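Local coordinates for Rho guanine nucleotide exchange factor 3 (Mus musculus, PDB 2Z0Q), which acts as a guanine nucleotide exchange factor for the small GTPases RhoA and RhoB, seen here as its DH-PH fragment, at residues N240-K245 against L271-I276; N309-S314 against H324-N329. One frame throughout, in Å; residues are numbered along the deposited sequence.

Overall arrangement
Both contacts lie in the PH domain, which follows the DH domain in this DH-PH fragment, about 23 to 24 Å from the centre of the chain, and their centres are about 10 Å apart. They follow one another along the sequence: contact 1 joins the turn between strands 232-240 and 245-251 to the loop after strand 266-271, and contact 2 then pairs strands 310-315 and 322-327. Strand 232-240 is one link between them, running antiparallel to 322-327 and ending at the turn of contact 1. Side chains touch as well, Arg273 CG lying 3.6 Å from His324 CE1. The surface patch where the sulfates bind and the neighbouring hairpin thus belong to one continuous piece of the domain.

Contact 1. Residues N240-K245 against L271-I276; sequences NNRGVK and LYRQPI. With SO4 (sulfate ion), chain C; SO4 (sulfate ion), chain D; SO4 (sulfate ion), chain B.
Two loops of the PH domain, the turn between strands 232-240 and 245-251 and the loop after strand 266-271, meet here around Tyr272, Arg242 and a sulfate. Asn240 to Gly243 form a type I beta turn with an Asx turn built in: Asn240 OD1 takes the backbone N of Arg242 and that of Val244, one from each face of its amide plane. That fixes the amide, whose ND2 gives a weak bond to Tyr272 OH. The phenol reaches across because chi1 of -175° sets its CG opposite the backbone N. Arg242 NH2 donates a hydrogen bond to Tyr272 OH at 3.0 Å, with guanidinium and ring nearly coplanar (11° apart), while Val244 comes head-on against Tyr272 and lays CG2 3.8 Å from its OH. Tyr272 OH in turn donates to sulfate C O2 at 2.6 Å. Arg273 folds back at chi2, so that NH1 sits over the centre of the Tyr272 ring and bonds Tyr272 O. The two arginines converge on sulfates probably from the crystallisation liquor: Arg273 NH2 hydrogen-bonds sulfate C O4, Arg242 NH2 lies 3.0 Å from that oxygen, and Arg273 also holds sulfate D, through NE to O3 and NH2 to O2 at 2.8 Å.

Contact 2. Residues N309-S314 against H324-N329; sequences NFFRVS and HSLQAN
A chi1 of -90° swings the Phe310 ring over the neighbouring strand, where Gln327 CB lies over its centre, 3.5 Å from the centroid, in a CH-pi contact. The Gln327 side chain runs on extended, which carries its amide past the CE1 side of the Phe310 ring, the two planes 33° apart, and NE2 is bonded to Lys308 O. Ser325 O meets the ring edge at CE2. On the other side of the sheet Phe311 has its CG wedged between its own N and carbonyl carbon (chi1 60°); Leu326 CB comes over one face toward the rim, and Leu326 CD1 touches Phe311 CE1 at 4.2 Å. Leu238 and, from helix 331-345, Leu338 add to this apolar layer.

The backbones are joined by five N-H to O bonds. Phe311 pairs with Leu326, and Val313 with His324, as hydrogen-bonded pairs; Leu326 N to Phe311 O, at 2.8 Å, is almost straight. Ala328 N reaches back to Asn309 O at 2.9 Å, adding a rung beyond the strand end, where a water donates to both Asn309 OD1 and Ala328 O. A second water links Arg312 NH1, at 2.8 Å, with Ser325 OG, at 2.9 Å. Together these pairs form the antiparallel hairpin of strands 310-315 and 322-327, the last two strands before the C-terminal helix 331-345, an order characteristic of the PH fold.

Contact 1. Residues N240-K245 against L271-I276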
ATOM      1  N   ASN A 240      -7.428 -21.581   2.395  1.00 16.35           N
ATOM      2  CA  ASN A 240      -6.867 -22.915   2.392  1.00 16.67           C
ATOM      3  C   ASN A 240      -7.706 -23.937   1.600  1.00 16.19           C
ATOM      4  O   ASN A 240      -8.744 -23.571   0.993  1.00 18.07           O
ATOM      5  CB  ASN A 240      -6.531 -23.359   3.838  1.00 15.92           C
ATOM      6  CG  ASN A 240      -7.745 -23.808   4.640  1.00 16.41           C
ATOM      7  OD1 ASN A 240      -8.873 -23.885   4.141  1.00 15.62           O
ATOM      8  ND2 ASN A 240      -7.490 -24.133   5.909  1.00 15.74           N
ATOM      9  N   ASN A 241      -7.243 -25.188   1.552  1.00 16.47           N
ATOM     10  CA  ASN A 241      -7.916 -26.224   0.757  1.00 18.02           C
ATOM     11  C   ASN A 241      -9.177 -26.782   1.399  1.00 19.54           C
ATOM     12  O   ASN A 241      -9.760 -27.737   0.897  1.00 20.34           O
ATOM     13  CB  ASN A 241      -6.942 -27.369   0.366  1.00 16.80           C
ATOM     14  CG  ASN A 241      -6.310 -28.053   1.564  1.00 19.81           C
ATOM     15  OD1 ASN A 241      -6.405 -27.564   2.689  1.00 19.96           O
ATOM     16  ND2 ASN A 241      -5.647 -29.195   1.325  1.00 20.76           N
ATOM     17  N   ARG A 242      -9.593 -26.171   2.507  1.00 18.55           N
ATOM     18  CA  ARG A 242     -10.841 -26.555   3.162  1.00 19.06           C
ATOM     19  C   ARG A 242     -11.792 -25.353   3.089  1.00 19.32           C
ATOM     20  O   ARG A 242     -12.835 -25.337   3.738  1.00 18.97           O
ATOM     21  CB  ARG A 242     -10.618 -26.999   4.626  1.00 20.52           C
ATOM     22  CG  ARG A 242      -9.808 -28.305   4.742  1.00 22.39           C
ATOM     23  CD  ARG A 242      -9.591 -28.773   6.195  1.00 22.41           C
ATOM     24  NE  ARG A 242      -8.896 -27.811   7.071  1.00 23.30           N
ATOM     25  CZ  ARG A 242      -7.571 -27.651   7.160  1.00 24.34           C
ATOM     26  NH1 ARG A 242      -6.744 -28.386   6.415  1.00 25.32           N
ATOM     27  NH2 ARG A 242      -7.064 -26.760   8.011  1.00 24.38           N
ATOM     28  N   GLY A 243     -11.431 -24.358   2.274  1.00 17.53           N
ATOM     29  CA  GLY A 243     -12.289 -23.197   2.099  1.00 19.18           C
ATOM     30  C   GLY A 243     -12.198 -22.115   3.173  1.00 18.95           C
ATOM     31  O   GLY A 243     -12.909 -21.117   3.108  1.00 19.48           O
ATOM     32  N   VAL A 244     -11.307 -22.287   4.139  1.00 19.25           N
ATOM     33  CA  VAL A 244     -11.141 -21.297   5.210  1.00 17.94           C
ATOM     34  C   VAL A 244     -10.365 -20.058   4.744  1.00 19.00           C
ATOM     35  O   VAL A 244      -9.257 -20.183   4.206  1.00 16.77           O
ATOM     36  CB  VAL A 244     -10.392 -21.929   6.397  1.00 19.44           C
ATOM     37  CG1 VAL A 244     -10.249 -20.915   7.554  1.00 19.06           C
ATOM     38  CG2 VAL A 244     -11.151 -23.160   6.871  1.00 19.04           C
ATOM     39  N   LYS A 245     -10.933 -18.866   4.974  1.00 18.18           N
ATOM     40  CA  LYS A 245     -10.250 -17.628   4.578  1.00 19.23           C
ATOM     41  C   LYS A 245      -9.323 -17.212   5.715  1.00 19.46           C
ATOM     42  O   LYS A 245      -9.760 -16.980   6.840  1.00 18.52           O
ATOM     43  CB  LYS A 245     -11.276 -16.539   4.254  1.00 22.86           C
ATOM     44  CG  LYS A 245     -12.260 -16.954   3.163  1.00 27.44           C
ATOM     45  CD  LYS A 245     -13.146 -15.804   2.692  1.00 32.39           C
ATOM     46  CE  LYS A 245     -14.220 -16.314   1.655  1.00 33.36           C
ATOM     47  NZ  LYS A 245     -14.953 -15.177   1.000  1.00 37.24           N
ATOM     48  N   LEU A 271      -5.072 -16.340  15.977  1.00 17.03           N
ATOM     49  CA  LEU A 271      -4.121 -17.334  15.452  1.00 15.70           C
ATOM     50  C   LEU A 271      -4.851 -18.648  15.164  1.00 17.67           C
ATOM     51  O   LEU A 271      -5.626 -19.133  15.999  1.00 17.60           O
ATOM     52  CB  LEU A 271      -2.945 -17.559  16.397  1.00 17.35           C
ATOM     53  CG  LEU A 271      -1.738 -16.657  16.052  1.00 19.38           C
ATOM     54  CD1 LEU A 271      -2.063 -15.210  16.422  1.00 17.90           C
ATOM     55  CD2 LEU A 271      -0.487 -17.147  16.755  1.00 17.12           C
ATOM     56  N   TYR A 272      -4.591 -19.210  13.977  1.00 16.81           N
ATOM     57  CA  TYR A 272      -5.233 -20.467  13.530  1.00 18.39           C
ATOM     58  C   TYR A 272      -4.458 -21.721  13.984  1.00 20.06           C
ATOM     59  O   TYR A 272      -5.047 -22.797  14.194  1.00 21.58           O
ATOM     60  CB  TYR A 272      -5.344 -20.400  12.005  1.00 17.50           C
ATOM     61  CG  TYR A 272      -6.084 -21.522  11.321  1.00 17.68           C
ATOM     62  CD1 TYR A 272      -7.440 -21.726  11.565  1.00 18.75           C
ATOM     63  CD2 TYR A 272      -5.451 -22.304  10.335  1.00 16.34           C
ATOM     64  CE1 TYR A 272      -8.172 -22.673  10.847  1.00 19.94           C
ATOM     65  CE2 TYR A 272      -6.183 -23.269   9.587  1.00 18.47           C
ATOM     66  CZ  TYR A 272      -7.540 -23.434   9.856  1.00 19.19           C
ATOM     67  OH  TYR A 272      -8.302 -24.293   9.128  1.00 19.14           O
ATOM     68  N   ARG A 273      -3.148 -21.580  14.123  1.00 18.58           N
ATOM     69  CA  ARG A 273      -2.250 -22.640  14.579  1.00 18.79           C
ATOM     70  C   ARG A 273      -1.110 -21.922  15.248  1.00 19.89           C
ATOM     71  O   ARG A 273      -1.050 -20.678  15.255  1.00 19.96           O
ATOM     72  CB  ARG A 273      -1.695 -23.459  13.404  1.00 17.47           C
ATOM     73  CG  ARG A 273      -2.758 -24.153  12.598  1.00 16.79           C
ATOM     74  CD  ARG A 273      -3.261 -25.427  13.292  1.00 18.08           C
ATOM     75  NE  ARG A 273      -4.048 -26.257  12.370  1.00 21.70           N
ATOM     76  CZ  ARG A 273      -5.335 -26.074  12.096  1.00 22.45           C
ATOM     77  NH1 ARG A 273      -6.016 -25.081  12.668  1.00 22.08           N
ATOM     78  NH2 ARG A 273      -5.956 -26.916  11.270  1.00 23.10           N
ATOM     79  N   GLN A 274      -0.184 -22.692  15.781  1.00 20.45           N
ATOM     80  CA  GLN A 274       0.988 -22.099  16.404  1.00 22.82           C
ATOM     81  C   GLN A 274       1.855 -21.508  15.300  1.00 20.89           C
ATOM     82  O   GLN A 274       1.844 -21.970  14.158  1.00 21.31           O
ATOM     83  CB  GLN A 274       1.740 -23.156  17.179  1.00 24.77           C
ATOM     84  CG  GLN A 274       0.799 -23.793  18.197  1.00 28.51           C
ATOM     85  CD  GLN A 274       1.472 -24.862  19.004  1.00 32.64           C
ATOM     86  OE1 GLN A 274       2.434 -25.468  18.555  1.00 34.36           O
ATOM     87  NE2 GLN A 274       0.954 -25.116  20.207  1.00 35.56           N
ATOM     88  N   PRO A 275       2.591 -20.446  15.618  1.00 19.37           N
ATOM     89  CA  PRO A 275       3.445 -19.813  14.604  1.00 17.86           C
ATOM     90  C   PRO A 275       4.514 -20.772  14.070  1.00 17.86           C
ATOM     91  O   PRO A 275       4.988 -21.640  14.806  1.00 19.75           O
ATOM     92  CB  PRO A 275       4.092 -18.646  15.372  1.00 18.01           C
ATOM     93  CG  PRO A 275       3.141 -18.365  16.480  1.00 19.30           C
ATOM     94  CD  PRO A 275       2.660 -19.733  16.906  1.00 19.29           C
ATOM     95  N   ILE A 276       4.895 -20.596  12.803  1.00 15.54           N
ATOM     96  CA  ILE A 276       5.935 -21.397  12.175  1.00 15.68           C
ATOM     97  C   ILE A 276       7.225 -20.575  11.964  1.00 16.44           C
ATOM     98  O   ILE A 276       7.258 -19.650  11.155  1.00 17.21           O
ATOM     99  CB  ILE A 276       5.457 -21.945  10.789  1.00 16.26           C
ATOM    100  CG1 ILE A 276       4.239 -22.866  11.003  1.00 17.29           C
ATOM    101  CG2 ILE A 276       6.613 -22.661  10.060  1.00 17.30           C
ATOM    102  CD1 ILE A 276       3.565 -23.214   9.697  1.00 18.97           C
TER
HETATM  103  S   SO4 C 502      -9.725 -26.406  11.197  1.00 44.25           S
HETATM  104  O1  SO4 C 502     -10.809 -27.293  11.741  1.00 39.44           O
HETATM  105  O2  SO4 C 502     -10.350 -25.314  10.357  1.00 35.65           O
HETATM  106  O3  SO4 C 502      -8.975 -25.780  12.338  1.00 34.98           O
HETATM  107  O4  SO4 C 502      -8.785 -27.263  10.394  1.00 35.87           O
HETATM  108  S   SO4 D 503      -2.681 -28.921  10.700  1.00 36.21           S
HETATM  109  O1  SO4 D 503      -2.657 -29.536  12.077  1.00 36.93           O
HETATM  110  O2  SO4 D 503      -4.110 -28.817  10.268  1.00 33.49           O
HETATM  111  O3  SO4 D 503      -2.131 -27.546  10.777  1.00 33.27           O
HETATM  112  O4  SO4 D 503      -1.893 -29.723   9.723  1.00 26.85           O
HETATM  113  S   SO4 B 501      -3.638 -32.160   3.448  1.00 30.28           S
HETATM  114  O1  SO4 B 501      -3.703 -32.624   4.857  1.00 27.71           O
HETATM  115  O2  SO4 B 501      -3.979 -30.706   3.399  1.00 28.65           O
HETATM  116  O3  SO4 B 501      -2.296 -32.375   2.902  1.00 31.88           O
HETATM  117  O4  SO4 B 501      -4.611 -32.935   2.637  1.00 27.88           O

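Contact 2. Residues N309-S314 against H324-N329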
ATOM      1  N   ASN A 309      -3.297 -21.685  -8.348  1.00 17.94           N
ATOM      2  CA  ASN A 309      -2.540 -20.734  -7.540  1.00 18.45           C
ATOM      3  C   ASN A 309      -2.333 -21.142  -6.072  1.00 17.74           C
ATOM      4  O   ASN A 309      -2.380 -20.307  -5.201  1.00 16.01           O
ATOM      5  CB  ASN A 309      -3.208 -19.358  -7.602  1.00 20.03           C
ATOM      6  CG  ASN A 309      -3.223 -18.802  -9.030  1.00 24.16           C
ATOM      7  OD1 ASN A 309      -4.108 -18.051  -9.424  1.00 28.00           O
ATOM      8  ND2 ASN A 309      -2.243 -19.201  -9.800  1.00 23.30           N
ATOM      9  N   PHE A 310      -2.041 -22.418  -5.832  1.00 16.83           N
ATOM     10  CA  PHE A 310      -1.803 -22.913  -4.479  1.00 16.11           C
ATOM     11  C   PHE A 310      -0.332 -23.165  -4.192  1.00 16.42           C
ATOM     12  O   PHE A 310       0.476 -23.368  -5.099  1.00 15.66           O
ATOM     13  CB  PHE A 310      -2.517 -24.267  -4.263  1.00 17.24           C
ATOM     14  CG  PHE A 310      -3.915 -24.164  -3.738  1.00 16.57           C
ATOM     15  CD1 PHE A 310      -5.009 -24.062  -4.611  1.00 15.54           C
ATOM     16  CD2 PHE A 310      -4.149 -24.217  -2.368  1.00 14.87           C
ATOM     17  CE1 PHE A 310      -6.313 -24.016  -4.117  1.00 16.48           C
ATOM     18  CE2 PHE A 310      -5.424 -24.174  -1.868  1.00 16.58           C
ATOM     19  CZ  PHE A 310      -6.529 -24.073  -2.742  1.00 18.90           C
ATOM     20  N   PHE A 311       0.029 -23.120  -2.912  1.00 15.65           N
ATOM     21  CA  PHE A 311       1.387 -23.517  -2.508  1.00 14.56           C
ATOM     22  C   PHE A 311       1.223 -24.148  -1.136  1.00 15.79           C
ATOM     23  O   PHE A 311       0.194 -23.962  -0.491  1.00 14.95           O
ATOM     24  CB  PHE A 311       2.402 -22.355  -2.519  1.00 14.64           C
ATOM     25  CG  PHE A 311       2.058 -21.211  -1.601  1.00 14.54           C
ATOM     26  CD1 PHE A 311       2.559 -21.162  -0.323  1.00 16.56           C
ATOM     27  CD2 PHE A 311       1.246 -20.169  -2.050  1.00 17.15           C
ATOM     28  CE1 PHE A 311       2.269 -20.067   0.525  1.00 17.50           C
ATOM     29  CE2 PHE A 311       0.956 -19.082  -1.220  1.00 16.76           C
ATOM     30  CZ  PHE A 311       1.458 -19.023   0.042  1.00 16.61           C
ATOM     31  N   ARG A 312       2.215 -24.918  -0.722  1.00 15.73           N
ATOM     32  CA  ARG A 312       2.145 -25.608   0.553  1.00 15.99           C
ATOM     33  C   ARG A 312       3.214 -25.143   1.528  1.00 16.17           C
ATOM     34  O   ARG A 312       4.359 -24.939   1.181  1.00 16.42           O
ATOM     35  CB  ARG A 312       2.302 -27.130   0.330  1.00 15.38           C
ATOM     36  CG  ARG A 312       2.042 -27.995   1.599  1.00 17.65           C
ATOM     37  CD  ARG A 312       2.247 -29.513   1.368  1.00 15.83           C
ATOM     38  NE  ARG A 312       1.914 -30.089   0.049  1.00 22.71           N
ATOM     39  CZ  ARG A 312       0.717 -30.528  -0.331  1.00 23.10           C
ATOM     40  NH1 ARG A 312      -0.342 -30.459   0.454  1.00 29.16           N
ATOM     41  NH2 ARG A 312       0.599 -31.153  -1.466  1.00 23.48           N
ATOM     42  N   VAL A 313       2.806 -24.964   2.765  1.00 16.25           N
ATOM     43  CA  VAL A 313       3.730 -24.626   3.808  1.00 15.02           C
ATOM     44  C   VAL A 313       3.569 -25.699   4.879  1.00 16.11           C
ATOM     45  O   VAL A 313       2.457 -25.992   5.291  1.00 15.84           O
ATOM     46  CB  VAL A 313       3.422 -23.262   4.444  1.00 18.18           C
ATOM     47  CG1 VAL A 313       4.266 -23.099   5.625  1.00 22.43           C
ATOM     48  CG2 VAL A 313       3.700 -22.101   3.439  1.00 20.52           C
ATOM     49  N   SER A 314       4.679 -26.292   5.323  1.00 17.12           N
ATOM     50  CA  SER A 314       4.579 -27.316   6.362  1.00 17.52           C
ATOM     51  C   SER A 314       5.661 -27.099   7.432  1.00 16.76           C
ATOM     52  O   SER A 314       6.696 -26.442   7.213  1.00 17.26           O
ATOM     53  CB  SER A 314       4.646 -28.717   5.723  1.00 17.74           C
ATOM     54  OG  SER A 314       5.947 -29.025   5.306  1.00 23.14           O
ATOM     55  N   HIS A 324      -0.207 -26.740   5.496  1.00 15.25           N
ATOM     56  CA  HIS A 324      -1.252 -25.861   4.962  1.00 15.37           C
ATOM     57  C   HIS A 324      -1.117 -25.727   3.447  1.00 14.06           C
ATOM     58  O   HIS A 324      -0.015 -25.495   2.954  1.00 14.88           O
ATOM     59  CB  HIS A 324      -1.080 -24.470   5.558  1.00 14.74           C
ATOM     60  CG  HIS A 324      -1.147 -24.450   7.045  1.00 15.73           C
ATOM     61  ND1 HIS A 324      -2.339 -24.446   7.735  1.00 17.67           N
ATOM     62  CD2 HIS A 324      -0.166 -24.495   7.975  1.00 15.09           C
ATOM     63  CE1 HIS A 324      -2.085 -24.487   9.034  1.00 17.51           C
ATOM     64  NE2 HIS A 324      -0.773 -24.519   9.204  1.00 15.82           N
ATOM     65  N   SER A 325      -2.219 -25.903   2.725  1.00 14.06           N
ATOM     66  CA  SER A 325      -2.253 -25.720   1.260  1.00 14.71           C
ATOM     67  C   SER A 325      -3.014 -24.404   1.152  1.00 15.07           C
ATOM     68  O   SER A 325      -4.177 -24.356   1.503  1.00 13.50           O
ATOM     69  CB  SER A 325      -3.026 -26.870   0.603  1.00 16.54           C
ATOM     70  OG  SER A 325      -2.240 -28.038   0.717  1.00 18.04           O
ATOM     71  N   LEU A 326      -2.335 -23.368   0.666  1.00 13.20           N
ATOM     72  CA  LEU A 326      -2.869 -22.014   0.657  1.00 15.46           C
ATOM     73  C   LEU A 326      -3.009 -21.496  -0.775  1.00 16.62           C
ATOM     74  O   LEU A 326      -2.110 -21.701  -1.573  1.00 15.60           O
ATOM     75  CB  LEU A 326      -1.895 -21.118   1.450  1.00 15.20           C
ATOM     76  CG  LEU A 326      -1.638 -21.502   2.910  1.00 16.97           C
ATOM     77  CD1 LEU A 326      -0.577 -20.573   3.526  1.00 18.02           C
ATOM     78  CD2 LEU A 326      -2.958 -21.368   3.701  1.00 17.91           C
ATOM     79  N   GLN A 327      -4.100 -20.791  -1.057  1.00 16.02           N
ATOM     80  CA  GLN A 327      -4.384 -20.281  -2.400  1.00 17.31           C
ATOM     81  C   GLN A 327      -4.275 -18.771  -2.460  1.00 17.42           C
ATOM     82  O   GLN A 327      -4.934 -18.077  -1.682  1.00 17.75           O
ATOM     83  CB  GLN A 327      -5.800 -20.675  -2.853  1.00 17.78           C
ATOM     84  CG  GLN A 327      -6.122 -20.186  -4.276  1.00 17.95           C
ATOM     85  CD  GLN A 327      -7.533 -20.538  -4.695  1.00 18.12           C
ATOM     86  OE1 GLN A 327      -8.484 -20.220  -3.979  1.00 18.49           O
ATOM     87  NE2 GLN A 327      -7.682 -21.188  -5.848  1.00 18.52           N
ATOM     88  N   ALA A 328      -3.420 -18.284  -3.365  1.00 17.52           N
ATOM     89  CA  ALA A 328      -3.220 -16.845  -3.547  1.00 18.26           C
ATOM     90  C   ALA A 328      -4.323 -16.293  -4.428  1.00 20.63           C
ATOM     91  O   ALA A 328      -5.091 -17.032  -5.042  1.00 19.82           O
ATOM     92  CB  ALA A 328      -1.842 -16.560  -4.168  1.00 19.43           C
ATOM     93  N   ASN A 329      -4.378 -14.965  -4.503  1.00 24.18           N
ATOM     94  CA  ASN A 329      -5.417 -14.275  -5.234  1.00 28.48           C
ATOM     95  C   ASN A 329      -5.350 -14.411  -6.754  1.00 27.96           C
ATOM     96  O   ASN A 329      -6.383 -14.398  -7.419  1.00 29.71           O
ATOM     97  CB  ASN A 329      -5.402 -12.806  -4.771  1.00 31.31           C
ATOM     98  CG  ASN A 329      -5.444 -12.680  -3.231  1.00 36.11           C
ATOM     99  OD1 ASN A 329      -4.679 -11.910  -2.640  1.00 39.69           O
ATOM    100  ND2 ASN A 329      -6.342 -13.437  -2.582  1.00 36.63           N
TER
HETATM  101  O   HOH W   1      -6.274 -17.555  -7.579  1.00 27.70           O
HETATM  102  O   HOH W   2      -0.973 -29.381   2.921  1.00 19.33           O